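Local atomic coordinates of ferritin like protein (Caulobacter vibrioides, PDB entry 3HL1), a protein that is of unknown function but has a ferritin-like helical fold and probably binds metal. Residues Pro94-Ile99 / Met118-Tyr123; Glu22-Pro27 / Pro77-Thr82; Tyr44-Ala49 / Phe234-Phe239; Gly248-Val253 / Asp303-Trp308. All coordinates share one frame; numbering follows the deposited sequence.

Contact 1. Residues Pro94-Ile99 / Met118-Tyr123; sequences PNPTSI and MCLIEY
With CG swung anti to the backbone N (chi1 -167°), Y123 lays its ring against the pyrrolidine of P96, while L120, its CG beside the backbone N, brings CD2 up to the same proline. P96 CB stands 3.6 Å above the plane of the Y123 ring, close to its centre, a CH-pi contact only 12° off the ring normal. P96 CB also lies 3.7 Å from L120 CD2, and T97 CG2 extends the apolar patch to L120 CD2 at 3.9 Å. The phenol reaches past the proline to a water, which lies in the ring plane at its edge; this water is 2.7 Å from Y123 OH and donates to P94 O at 2.8 Å. N95 OD1 accepts from T97 N at 3.0 Å, leading into the short 3-10 turn. Y103 also touches T97 and L120. A proline on a tyrosine face thus ties an Asx turn and its 3-10 segment, in loop 94-99, to the C-terminal end of helix 112-121.

Contact 2. Residues Glu22-Pro27 / Pro77-Thr82; sequences ELWTIP and PEYVGT
Helix 8-35, a long helix of the ferritin-like fold, is crossed here by the extended loop that follows helix 42-67, and the two segments exchange side-chain-to-backbone hydrogen bonds through W24 and Y79. Y79 OH donates to W24 O over 2.6 Å, and W24 NE1 donates to E78 O over 2.9 Å. The second bond is bent, with 138° at the hydrogen, although E78 O sits at the indole edge, near its plane. Between these bonds the two rings overlap obliquely, their planes at 36°: Y79 CE1 lies 3.3 Å above the indole plane, displaced toward the rim. W24 has CG anti to its own N (chi1 -176°), which carries the indole out from the helix to the backbone of E78, whereas Y79 keeps CG beside its N and sends its ring back toward the helix.

P77 fills the apolar side of the junction. Its CB is 3.9 Å from W24 CD1 and its CG 4.0 Å from L23 CG, while P27 CB comes within 3.2 Å of Y79 OH. F273 of helix 261-283 touches both prolines, and I121 of helix 112-121 packs on W24. Because P27 has no N-H to give, the helix kinks at this level, beside the carbonyl of W24 that accepts the tyrosine's hydrogen bond. Such reciprocal bonding fastens an irregular loop along a kinked helix of the ferritin-like fold.

Contact 3. Residues Tyr44-Ala49 / Phe234-Phe239; sequences YRLIQA and FQRFDF
R236 and L46 bring helix 233-242 against helix 42-67 within the ferritin-like fold, the two short segments running nearly antiparallel at 154° with their axes 10.2 Å apart. Along 234-239, R236 is the first residue to meet the partner helix. Its side chain is extended from CG to NE and passes obliquely by L46, so that NH1 arrives beside the main chain of the other helix. There NH1 makes a weak hydrogen bond to L46 O, 3.2 Å long and bent to 125° at the hydrogen, and lies 3.4 Å from A49 CB. The firmer polar hold on this arginine is through NE, bonded to W231 O, so W231 steadies the guanidinium while the carbonyl of L46 gives it a second, looser partner.

F237 follows on the buried side of the interface. Its ring comes up to I47 obliquely, with F237 CE1 4.2 Å from I47 CG1. Y29 of helix 8-35 meets the same ring edge-to-face, and M118 of helix 112-121 touches both F237 and I47, which places this half of the contact among four helices.

One turn beyond R236, F239 closes the exposed side of the interface, where W231 also packs edge-to-face on its ring. The leucine comes across it at about a right angle, with L46 CD1 3.7 Å from F239 CD2.

Contact 4. Residues Gly248-Val253 / Asp303-Trp308; sequences GVYTGV and DILSCW
Y250 and W308 cross obliquely: the phenol of the tyrosine lies alongside the base of the tryptophan side chain, with Y250 CD2 3.7 Å from W308 CB, while the indole points its edge at the loop backbone. In Y250, CG lies beside the backbone N (chi1 -64°), which directs the ring along the helix toward the preceding turn. There Y250 CE2 meets L305 CD1 at 3.8 Å, again obliquely, so the phenol spans residues three apart on one side of helix 292-309.

The indole of W308 turns the other way. Its rim atom CZ3 approaches the main chain of the loop, 3.8 Å from G252 N, and that nitrogen lies at the ring edge, in its plane. The glycine therefore lets the loop pass close to the indole: a CB there would point toward it. This is a loop-on-helix junction, in which the irregular loop between helix 233-242 and helix 261-283 lies across the end of helix 292-309, near the surface. At the far corner of the indole, W308 NE1 is hydrogen-bonded to T31 O of helix 8-35, which fixes the rotation of the ring.

A water joins the two backbones beside Y250 and W308. It donates to T251 O at 2.7 Å and to W308 O at 2.6 Å, bridging two carbonyls whose oxygens, T251 O and W308 O, are 3.8 Å apart.

Contacts 1, 2 and 3 form one connected region of the ferritin-like fold, their centres 15 to 18 Å apart. Contact 1 touches both others: I121 CG2 packs on T25 CG2 of contact 2, and C119 and E122 pack on F234 of contact 3. Contacts 2 and 3 do not touch, but their helices 8-35 and 42-67 are consecutive, and their segments alternate along the chain. The segments of contact 1 fall between those of contact 3. Contact 4 comes last in sequence, about 26 Å from contact 1 between centres, where helix 292-309 meets loop 248-253 and helix 8-35. E22 and E122 both bond an unknown ligand near E54, consistent with the carboxylate-rich site of ferritin-like bundles.

Contact 1. Residues Pro94-Ile99 / Met118-Tyr123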
loop_
_atom_site.group_PDB
_atom_site.type_symbol
_atom_site.label_atom_id
_atom_site.label_comp_id
_atom_site.label_asym_id
_atom_site.label_seq_id
_atom_site.Cartn_x
_atom_site.Cartn_y
_atom_site.Cartn_z
ATOM N N PRO A 94 -1.225 23.331 -5.263
ATOM C CA PRO A 94 -0.945 23.042 -6.684
ATOM C C PRO A 94 -1.060 21.533 -6.939
ATOM O O PRO A 94 -1.000 20.745 -5.983
ATOM C CB PRO A 94 0.503 23.524 -6.866
ATOM C CG PRO A 94 1.131 23.318 -5.522
ATOM C CD PRO A 94 0.013 23.649 -4.520
ATOM N N ASN A 95 -1.302 21.151 -8.192
ATOM C CA ASN A 95 -1.305 19.759 -8.571
ATOM C C ASN A 95 0.128 19.283 -8.352
ATOM O O ASN A 95 1.057 19.833 -8.934
ATOM C CB ASN A 95 -1.746 19.597 -10.012
ATOM C CG ASN A 95 -1.903 18.181 -10.408
ATOM O OD1 ASN A 95 -1.250 17.279 -9.858
ATOM N ND2 ASN A 95 -2.797 17.946 -11.370
ATOM N N PRO A 96 0.321 18.312 -7.449
ATOM C CA PRO A 96 1.727 17.935 -7.164
ATOM C C PRO A 96 2.397 17.224 -8.321
ATOM O O PRO A 96 3.602 17.053 -8.265
ATOM C CB PRO A 96 1.607 16.980 -5.948
ATOM C CG PRO A 96 0.202 16.408 -6.030
ATOM C CD PRO A 96 -0.636 17.564 -6.623
ATOM N N THR A 97 1.638 16.777 -9.334
ATOM C CA THR A 97 2.264 16.213 -10.550
ATOM C C THR A 97 3.018 17.289 -11.356
ATOM O O THR A 97 3.784 16.969 -12.285
ATOM C CB THR A 97 1.251 15.439 -11.447
ATOM O OG1 THR A 97 0.290 16.345 -12.003
ATOM C CG2 THR A 97 0.570 14.307 -10.673
ATOM N N SER A 98 2.807 18.572 -11.020
ATOM C CA SER A 98 3.603 19.669 -11.586
ATOM C C SER A 98 4.974 19.747 -10.938
ATOM O O SER A 98 5.876 20.351 -11.484
ATOM C CB SER A 98 2.900 21.022 -11.418
ATOM O OG SER A 98 2.599 21.287 -10.051
ATOM N N ILE A 99 5.118 19.161 -9.745
ATOM C CA ILE A 99 6.384 19.153 -9.017
ATOM C C ILE A 99 7.143 17.837 -9.236
ATOM O O ILE A 99 8.307 17.834 -9.557
ATOM C CB ILE A 99 6.132 19.344 -7.513
ATOM C CG1 ILE A 99 5.442 20.706 -7.257
ATOM C CG2 ILE A 99 7.446 19.226 -6.736
ATOM C CD1 ILE A 99 4.594 20.761 -5.966
HETATM N N MSE A 118 6.549 7.663 -6.008
HETATM C CA MSE A 118 6.569 7.341 -4.567
HETATM C C MSE A 118 6.307 8.564 -3.677
HETATM O O MSE A 118 5.516 8.477 -2.723
HETATM C CB MSE A 118 7.869 6.623 -4.220
HETATM C CG MSE A 118 7.900 5.294 -4.902
HETATM SE SE MSE A 118 9.599 4.406 -4.690
HETATM C CE MSE A 118 9.424 3.892 -3.083
ATOM N N CYS A 119 6.846 9.713 -4.087
ATOM C CA CYS A 119 6.605 10.998 -3.407
ATOM C C CYS A 119 5.144 11.422 -3.552
ATOM O O CYS A 119 4.503 11.844 -2.583
ATOM C CB CYS A 119 7.518 12.110 -3.933
ATOM S SG CYS A 119 9.262 11.941 -3.467
ATOM N N LEU A 120 4.603 11.256 -4.745
ATOM C CA LEU A 120 3.192 11.538 -5.030
ATOM C C LEU A 120 2.237 10.663 -4.221
ATOM O O LEU A 120 1.274 11.159 -3.636
ATOM C CB LEU A 120 2.938 11.324 -6.520
ATOM C CG LEU A 120 3.354 12.455 -7.444
ATOM C CD1 LEU A 120 3.377 11.961 -8.864
ATOM C CD2 LEU A 120 2.379 13.599 -7.292
ATOM N N ILE A 121 2.508 9.379 -4.166
ATOM C CA ILE A 121 1.637 8.443 -3.417
ATOM C C ILE A 121 1.520 8.875 -1.968
ATOM O O ILE A 121 0.445 8.813 -1.401
ATOM C CB ILE A 121 2.170 7.010 -3.481
ATOM C CG1 ILE A 121 1.938 6.405 -4.853
ATOM C CG2 ILE A 121 1.498 6.106 -2.449
ATOM C CD1 ILE A 121 2.974 5.282 -5.141
ATOM N N GLU A 122 2.642 9.258 -1.372
ATOM C CA GLU A 122 2.693 9.634 0.017
ATOM C C GLU A 122 2.523 11.136 0.266
ATOM O O GLU A 122 2.773 11.615 1.371
ATOM C CB GLU A 122 4.034 9.175 0.629
ATOM C CG GLU A 122 4.381 7.671 0.446
ATOM C CD GLU A 122 3.640 6.731 1.409
ATOM O OE1 GLU A 122 2.735 7.176 2.189
ATOM O OE2 GLU A 122 3.967 5.519 1.386
ATOM N N TYR A 123 2.101 11.866 -0.750
ATOM C CA TYR A 123 1.942 13.314 -0.669
ATOM C C TYR A 123 1.025 13.686 0.503
ATOM O O TYR A 123 -0.103 13.155 0.590
ATOM C CB TYR A 123 1.326 13.844 -1.956
ATOM C CG TYR A 123 1.391 15.340 -2.107
ATOM C CD1 TYR A 123 2.622 16.006 -2.168
ATOM C CD2 TYR A 123 0.227 16.087 -2.253
ATOM C CE1 TYR A 123 2.669 17.352 -2.337
ATOM C CE2 TYR A 123 0.283 17.448 -2.432
ATOM C CZ TYR A 123 1.521 18.061 -2.459
ATOM O OH TYR A 123 1.610 19.402 -2.676
HETATM O O HOH W 1 -0.813 20.387 -3.250
#

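Contact 2. Residues Glu22-Pro27 / Pro77-Thr82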
loop_
_atom_site.group_PDB
_atom_site.type_symbol
_atom_site.label_atom_id
_atom_site.label_comp_id
_atom_site.label_asym_id
_atom_site.label_seq_id
_atom_site.Cartn_x
_atom_site.Cartn_y
_atom_site.Cartn_z
ATOM N N GLU A 22 -3.371 0.372 -0.482
ATOM C CA GLU A 22 -2.164 -0.066 0.277
ATOM C C GLU A 22 -1.461 -1.201 -0.482
ATOM O O GLU A 22 -0.249 -1.231 -0.622
ATOM C CB GLU A 22 -2.497 -0.528 1.731
ATOM C CG GLU A 22 -3.137 0.565 2.597
ATOM C CD GLU A 22 -2.204 1.718 3.023
ATOM O OE1 GLU A 22 -0.976 1.520 3.003
ATOM O OE2 GLU A 22 -2.748 2.777 3.464
ATOM N N LEU A 23 -2.239 -2.165 -0.943
ATOM C CA LEU A 23 -1.686 -3.302 -1.687
ATOM C C LEU A 23 -0.986 -2.840 -2.978
ATOM O O LEU A 23 0.111 -3.335 -3.342
ATOM C CB LEU A 23 -2.811 -4.285 -2.056
ATOM C CG LEU A 23 -2.290 -5.568 -2.765
ATOM C CD1 LEU A 23 -1.265 -6.292 -1.891
ATOM C CD2 LEU A 23 -3.381 -6.526 -3.157
ATOM N N TRP A 24 -1.637 -1.929 -3.711
ATOM C CA TRP A 24 -1.047 -1.379 -4.926
ATOM C C TRP A 24 0.385 -0.856 -4.712
ATOM O O TRP A 24 1.230 -1.070 -5.551
ATOM C CB TRP A 24 -1.951 -0.316 -5.542
ATOM C CG TRP A 24 -1.497 0.227 -6.816
ATOM C CD1 TRP A 24 -1.934 -0.122 -8.048
ATOM C CD2 TRP A 24 -0.603 1.311 -7.003
ATOM N NE1 TRP A 24 -1.287 0.589 -8.999
ATOM C CE2 TRP A 24 -0.481 1.505 -8.393
ATOM C CE3 TRP A 24 0.161 2.111 -6.130
ATOM C CZ2 TRP A 24 0.347 2.473 -8.942
ATOM C CZ3 TRP A 24 0.988 3.086 -6.684
ATOM C CH2 TRP A 24 1.080 3.251 -8.069
ATOM N N THR A 25 0.677 -0.225 -3.580
ATOM C CA THR A 25 1.985 0.305 -3.306
ATOM C C THR A 25 3.023 -0.777 -3.079
ATOM O O THR A 25 4.183 -0.525 -3.272
ATOM C CB THR A 25 2.034 1.230 -2.078
ATOM O OG1 THR A 25 1.848 0.427 -0.913
ATOM C CG2 THR A 25 0.977 2.366 -2.138
ATOM N N ILE A 26 2.628 -1.978 -2.638
ATOM C CA ILE A 26 3.589 -2.989 -2.233
ATOM C C ILE A 26 4.428 -3.516 -3.417
ATOM O O ILE A 26 5.667 -3.434 -3.367
ATOM C CB ILE A 26 2.908 -4.102 -1.358
ATOM C CG1 ILE A 26 2.467 -3.433 -0.026
ATOM C CG2 ILE A 26 3.859 -5.287 -1.134
ATOM C CD1 ILE A 26 1.513 -4.201 0.805
ATOM N N PRO A 27 3.778 -4.080 -4.478
ATOM C CA PRO A 27 4.579 -4.416 -5.655
ATOM C C PRO A 27 5.326 -3.252 -6.286
ATOM O O PRO A 27 6.443 -3.452 -6.758
ATOM C CB PRO A 27 3.566 -5.076 -6.618
ATOM C CG PRO A 27 2.481 -5.577 -5.736
ATOM C CD PRO A 27 2.372 -4.503 -4.666
ATOM N N PRO A 77 -2.924 -6.119 -8.259
ATOM C CA PRO A 77 -3.043 -4.763 -8.745
ATOM C C PRO A 77 -2.524 -4.663 -10.188
ATOM O O PRO A 77 -1.717 -5.525 -10.641
ATOM C CB PRO A 77 -2.139 -3.979 -7.785
ATOM C CG PRO A 77 -1.748 -4.901 -6.720
ATOM C CD PRO A 77 -1.791 -6.238 -7.306
ATOM N N GLU A 78 -2.892 -3.573 -10.837
ATOM C CA GLU A 78 -2.450 -3.249 -12.163
ATOM C C GLU A 78 -1.673 -1.956 -12.153
ATOM O O GLU A 78 -1.958 -1.057 -11.338
ATOM C CB GLU A 78 -3.625 -3.143 -13.094
ATOM C CG GLU A 78 -4.150 -4.530 -13.416
ATOM C CD GLU A 78 -5.248 -4.513 -14.460
ATOM O OE1 GLU A 78 -6.387 -4.222 -14.109
ATOM O OE2 GLU A 78 -4.950 -4.801 -15.629
ATOM N N TYR A 79 -0.746 -1.880 -13.107
ATOM C CA TYR A 79 0.277 -0.831 -13.182
ATOM C C TYR A 79 0.314 -0.316 -14.574
ATOM O O TYR A 79 1.149 -0.764 -15.410
ATOM C CB TYR A 79 1.606 -1.394 -12.704
ATOM C CG TYR A 79 1.524 -1.814 -11.281
ATOM C CD1 TYR A 79 1.561 -0.901 -10.259
ATOM C CD2 TYR A 79 1.409 -3.163 -10.945
ATOM C CE1 TYR A 79 1.466 -1.309 -8.938
ATOM C CE2 TYR A 79 1.270 -3.586 -9.633
ATOM C CZ TYR A 79 1.287 -2.646 -8.630
ATOM O OH TYR A 79 1.183 -2.991 -7.318
ATOM N N VAL A 80 -0.565 0.663 -14.839
ATOM C CA VAL A 80 -0.799 1.103 -16.208
ATOM C C VAL A 80 -0.939 2.597 -16.239
ATOM O O VAL A 80 -1.644 3.159 -15.407
ATOM C CB VAL A 80 -2.080 0.457 -16.811
ATOM C CG1 VAL A 80 -2.414 1.019 -18.260
ATOM C CG2 VAL A 80 -1.995 -1.084 -16.859
ATOM N N GLY A 81 -0.290 3.244 -17.201
ATOM C CA GLY A 81 -0.452 4.685 -17.351
ATOM C C GLY A 81 -0.013 5.438 -16.097
ATOM O O GLY A 81 1.122 5.243 -15.577
ATOM N N THR A 82 -0.882 6.319 -15.630
ATOM C CA THR A 82 -0.645 7.094 -14.402
ATOM C C THR A 82 -1.779 6.863 -13.372
ATOM O O THR A 82 -2.012 7.678 -12.491
ATOM C CB THR A 82 -0.533 8.606 -14.730
ATOM O OG1 THR A 82 -1.694 9.022 -15.472
ATOM C CG2 THR A 82 0.718 8.899 -15.560
#

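Contact 3. Residues Tyr44-Ala49 / Phe234-Phe239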
loop_
_atom_site.group_PDB
_atom_site.type_symbol
_atom_site.label_atom_id
_atom_site.label_comp_id
_atom_site.label_asym_id
_atom_site.label_seq_id
_atom_site.Cartn_x
_atom_site.Cartn_y
_atom_site.Cartn_z
ATOM N N TYR A 44 17.957 1.804 -0.465
ATOM C CA TYR A 44 17.470 0.436 -0.261
ATOM C C TYR A 44 16.887 0.233 1.133
ATOM O O TYR A 44 15.788 -0.262 1.271
ATOM C CB TYR A 44 18.574 -0.569 -0.500
ATOM C CG TYR A 44 18.100 -1.986 -0.531
ATOM C CD1 TYR A 44 17.881 -2.706 0.646
ATOM C CD2 TYR A 44 17.959 -2.644 -1.733
ATOM C CE1 TYR A 44 17.475 -4.046 0.610
ATOM C CE2 TYR A 44 17.599 -3.966 -1.767
ATOM C CZ TYR A 44 17.333 -4.648 -0.594
ATOM O OH TYR A 44 16.979 -5.960 -0.672
ATOM N N ARG A 45 17.621 0.626 2.165
ATOM C CA ARG A 45 17.136 0.444 3.535
ATOM C C ARG A 45 15.927 1.356 3.854
ATOM O O ARG A 45 15.039 0.972 4.611
ATOM C CB ARG A 45 18.294 0.603 4.525
ATOM C CG ARG A 45 19.237 -0.659 4.549
ATOM C CD ARG A 45 20.720 -0.350 4.291
ATOM N NE ARG A 45 21.599 -0.414 5.469
ATOM C CZ ARG A 45 22.285 -1.487 5.891
ATOM N NH1 ARG A 45 22.200 -2.676 5.283
ATOM N NH2 ARG A 45 23.061 -1.380 6.968
ATOM N N LEU A 46 15.874 2.542 3.265
ATOM C CA LEU A 46 14.702 3.404 3.433
ATOM C C LEU A 46 13.455 2.782 2.834
ATOM O O LEU A 46 12.404 2.792 3.453
ATOM C CB LEU A 46 14.905 4.794 2.826
ATOM C CG LEU A 46 15.934 5.734 3.502
ATOM C CD1 LEU A 46 15.978 7.092 2.722
ATOM C CD2 LEU A 46 15.587 5.924 5.003
ATOM N N ILE A 47 13.583 2.259 1.623
ATOM C CA ILE A 47 12.448 1.647 0.919
ATOM C C ILE A 47 11.952 0.335 1.548
ATOM O O ILE A 47 10.739 0.081 1.648
ATOM C CB ILE A 47 12.756 1.468 -0.586
ATOM C CG1 ILE A 47 12.887 2.844 -1.229
ATOM C CG2 ILE A 47 11.615 0.674 -1.309
ATOM C CD1 ILE A 47 13.436 2.834 -2.710
ATOM N N GLN A 48 12.895 -0.506 1.942
ATOM C CA GLN A 48 12.589 -1.740 2.611
ATOM C C GLN A 48 11.737 -1.519 3.853
ATOM O O GLN A 48 10.709 -2.170 4.023
ATOM C CB GLN A 48 13.888 -2.441 2.955
ATOM C CG GLN A 48 13.715 -3.785 3.559
ATOM C CD GLN A 48 15.059 -4.379 3.903
ATOM O OE1 GLN A 48 15.392 -5.446 3.435
ATOM N NE2 GLN A 48 15.865 -3.641 4.644
ATOM N N ALA A 49 12.111 -0.576 4.701
ATOM C CA ALA A 49 11.361 -0.317 5.915
ATOM C C ALA A 49 9.949 0.164 5.540
ATOM O O ALA A 49 8.953 -0.270 6.143
ATOM C CB ALA A 49 12.102 0.701 6.829
ATOM N N PHE A 234 6.733 9.951 3.053
ATOM C CA PHE A 234 6.888 11.104 2.170
ATOM C C PHE A 234 8.285 11.694 2.333
ATOM O O PHE A 234 9.036 11.835 1.359
ATOM C CB PHE A 234 5.845 12.187 2.430
ATOM C CG PHE A 234 5.986 13.341 1.498
ATOM C CD1 PHE A 234 5.717 13.181 0.134
ATOM C CD2 PHE A 234 6.442 14.567 1.935
ATOM C CE1 PHE A 234 5.877 14.219 -0.754
ATOM C CE2 PHE A 234 6.589 15.602 1.043
ATOM C CZ PHE A 234 6.309 15.427 -0.305
ATOM N N GLN A 235 8.645 12.010 3.570
ATOM C CA GLN A 235 9.952 12.602 3.836
ATOM C C GLN A 235 11.102 11.693 3.358
ATOM O O GLN A 235 12.011 12.148 2.671
ATOM C CB GLN A 235 10.043 12.951 5.318
ATOM C CG GLN A 235 9.315 14.274 5.675
ATOM C CD GLN A 235 7.865 14.107 6.207
ATOM O OE1 GLN A 235 7.024 13.414 5.613
ATOM N NE2 GLN A 235 7.573 14.787 7.327
ATOM N N ARG A 236 11.033 10.410 3.684
ATOM C CA ARG A 236 12.009 9.414 3.211
ATOM C C ARG A 236 12.238 9.477 1.705
ATOM O O ARG A 236 13.374 9.477 1.231
ATOM C CB ARG A 236 11.485 7.987 3.472
ATOM C CG ARG A 236 11.494 7.494 4.887
ATOM C CD ARG A 236 10.846 6.109 4.862
ATOM N NE ARG A 236 10.473 5.650 6.190
ATOM C CZ ARG A 236 11.115 4.720 6.880
ATOM N NH1 ARG A 236 12.178 4.094 6.382
ATOM N NH2 ARG A 236 10.672 4.405 8.089
ATOM N N PHE A 237 11.129 9.473 0.957
ATOM C CA PHE A 237 11.151 9.425 -0.500
ATOM C C PHE A 237 11.593 10.742 -1.106
ATOM O O PHE A 237 12.306 10.738 -2.083
ATOM C CB PHE A 237 9.792 8.963 -1.085
ATOM C CG PHE A 237 9.339 7.564 -0.598
ATOM C CD1 PHE A 237 10.261 6.609 -0.159
ATOM C CD2 PHE A 237 7.971 7.211 -0.600
ATOM C CE1 PHE A 237 9.836 5.352 0.279
ATOM C CE2 PHE A 237 7.554 5.976 -0.153
ATOM C CZ PHE A 237 8.474 5.036 0.275
ATOM N N ASP A 238 11.190 11.857 -0.503
ATOM C CA ASP A 238 11.674 13.170 -0.932
ATOM C C ASP A 238 13.191 13.272 -0.706
ATOM O O ASP A 238 13.911 13.845 -1.502
ATOM C CB ASP A 238 10.901 14.260 -0.206
ATOM C CG ASP A 238 11.192 15.653 -0.752
ATOM O OD1 ASP A 238 11.082 15.866 -1.983
ATOM O OD2 ASP A 238 11.541 16.517 0.075
ATOM N N PHE A 239 13.678 12.674 0.372
ATOM C CA PHE A 239 15.110 12.592 0.626
ATOM C C PHE A 239 15.842 11.895 -0.516
ATOM O O PHE A 239 16.830 12.407 -1.037
ATOM C CB PHE A 239 15.365 11.869 1.942
ATOM C CG PHE A 239 16.816 11.638 2.230
ATOM C CD1 PHE A 239 17.580 12.629 2.871
ATOM C CD2 PHE A 239 17.419 10.433 1.900
ATOM C CE1 PHE A 239 18.947 12.423 3.154
ATOM C CE2 PHE A 239 18.779 10.221 2.171
ATOM C CZ PHE A 239 19.538 11.224 2.816
#

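Contact 4. Residues Gly248-Val253 / Asp303-Trp308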
loop_
_atom_site.group_PDB
_atom_site.type_symbol
_atom_site.label_atom_id
_atom_site.label_comp_id
_atom_site.label_asym_id
_atom_site.label_seq_id
_atom_site.Cartn_x
_atom_site.Cartn_y
_atom_site.Cartn_z
ATOM N N GLY A 248 23.584 2.081 -8.177
ATOM C CA GLY A 248 23.395 1.333 -9.425
ATOM C C GLY A 248 22.160 0.443 -9.339
ATOM O O GLY A 248 21.853 -0.082 -8.261
ATOM N N VAL A 249 21.447 0.341 -10.451
ATOM C CA VAL A 249 20.248 -0.474 -10.536
ATOM C C VAL A 249 20.368 -1.501 -11.663
ATOM O O VAL A 249 21.093 -1.299 -12.658
ATOM C CB VAL A 249 18.982 0.374 -10.749
ATOM C CG1 VAL A 249 18.866 1.436 -9.605
ATOM C CG2 VAL A 249 18.990 1.019 -12.124
ATOM N N TYR A 250 19.664 -2.616 -11.500
ATOM C CA TYR A 250 19.550 -3.568 -12.545
ATOM C C TYR A 250 18.778 -2.949 -13.684
ATOM O O TYR A 250 17.959 -2.054 -13.525
ATOM C CB TYR A 250 18.826 -4.838 -12.108
ATOM C CG TYR A 250 19.539 -5.592 -11.074
ATOM C CD1 TYR A 250 20.671 -6.353 -11.401
ATOM C CD2 TYR A 250 19.120 -5.549 -9.746
ATOM C CE1 TYR A 250 21.375 -7.072 -10.409
ATOM C CE2 TYR A 250 19.822 -6.235 -8.762
ATOM C CZ TYR A 250 20.954 -6.987 -9.108
ATOM O OH TYR A 250 21.601 -7.674 -8.097
ATOM N N THR A 251 19.090 -3.448 -14.856
ATOM C CA THR A 251 18.457 -3.044 -16.076
ATOM C C THR A 251 17.480 -4.166 -16.474
ATOM O O THR A 251 17.715 -5.352 -16.220
ATOM C CB THR A 251 19.577 -2.788 -17.132
ATOM O OG1 THR A 251 19.031 -2.057 -18.219
ATOM C CG2 THR A 251 20.141 -4.102 -17.597
ATOM N N GLY A 252 16.343 -3.807 -17.050
ATOM C CA GLY A 252 15.395 -4.818 -17.454
ATOM C C GLY A 252 14.404 -4.316 -18.432
ATOM O O GLY A 252 14.193 -3.113 -18.536
ATOM N N VAL A 253 13.804 -5.247 -19.160
ATOM C CA VAL A 253 12.728 -4.947 -20.082
ATOM C C VAL A 253 11.434 -5.474 -19.536
ATOM O O VAL A 253 11.394 -6.500 -18.865
ATOM C CB VAL A 253 12.951 -5.565 -21.491
ATOM C CG1 VAL A 253 14.151 -4.932 -22.160
ATOM C CG2 VAL A 253 13.128 -7.059 -21.414
ATOM N N ASP A 303 11.954 -14.055 -5.782
ATOM C CA ASP A 303 11.365 -14.020 -7.118
ATOM C C ASP A 303 11.510 -12.677 -7.859
ATOM O O ASP A 303 11.763 -12.624 -9.079
ATOM C CB ASP A 303 9.840 -14.256 -7.051
ATOM C CG ASP A 303 9.458 -15.638 -6.638
ATOM O OD1 ASP A 303 10.293 -16.540 -6.629
ATOM O OD2 ASP A 303 8.289 -15.808 -6.230
ATOM N N ILE A 304 11.300 -11.588 -7.127
ATOM C CA ILE A 304 11.408 -10.227 -7.677
ATOM C C ILE A 304 12.859 -9.924 -8.043
ATOM O O ILE A 304 13.180 -9.394 -9.118
ATOM C CB ILE A 304 10.852 -9.176 -6.663
ATOM C CG1 ILE A 304 9.403 -9.488 -6.364
ATOM C CG2 ILE A 304 11.009 -7.765 -7.212
ATOM C CD1 ILE A 304 8.813 -8.758 -5.101
ATOM N N LEU A 305 13.766 -10.242 -7.142
ATOM C CA LEU A 305 15.199 -10.039 -7.428
ATOM C C LEU A 305 15.643 -10.855 -8.633
ATOM O O LEU A 305 16.428 -10.413 -9.469
ATOM C CB LEU A 305 16.049 -10.426 -6.234
ATOM C CG LEU A 305 17.563 -10.314 -6.363
ATOM C CD1 LEU A 305 17.977 -8.915 -6.762
ATOM C CD2 LEU A 305 18.185 -10.696 -5.039
ATOM N N SER A 306 15.119 -12.055 -8.736
ATOM C CA SER A 306 15.545 -12.933 -9.806
ATOM C C SER A 306 15.113 -12.384 -11.175
ATOM O O SER A 306 15.898 -12.424 -12.127
ATOM C CB SER A 306 15.073 -14.363 -9.553
ATOM O OG SER A 306 15.137 -15.060 -10.768
ATOM N N CYS A 307 13.936 -11.768 -11.270
ATOM C CA CYS A 307 13.529 -11.058 -12.488
ATOM C C CYS A 307 14.537 -10.013 -12.899
ATOM O O CYS A 307 15.030 -10.019 -14.025
ATOM C CB CYS A 307 12.160 -10.395 -12.330
ATOM S SG CYS A 307 10.763 -11.540 -12.238
ATOM N N TRP A 308 14.877 -9.109 -11.979
ATOM C CA TRP A 308 15.847 -8.075 -12.259
ATOM C C TRP A 308 17.213 -8.597 -12.682
ATOM O O TRP A 308 17.810 -8.095 -13.657
ATOM C CB TRP A 308 16.020 -7.173 -11.033
ATOM C CG TRP A 308 14.970 -6.139 -10.881
ATOM C CD1 TRP A 308 14.210 -5.943 -9.788
ATOM C CD2 TRP A 308 14.637 -5.115 -11.803
ATOM N NE1 TRP A 308 13.412 -4.828 -9.953
ATOM C CE2 TRP A 308 13.637 -4.320 -11.199
ATOM C CE3 TRP A 308 15.061 -4.789 -13.092
ATOM C CZ2 TRP A 308 13.069 -3.234 -11.834
ATOM C CZ3 TRP A 308 14.502 -3.680 -13.727
ATOM C CH2 TRP A 308 13.519 -2.922 -13.106
HETATM O O HOH W 2 19.579 -7.070 -15.265
#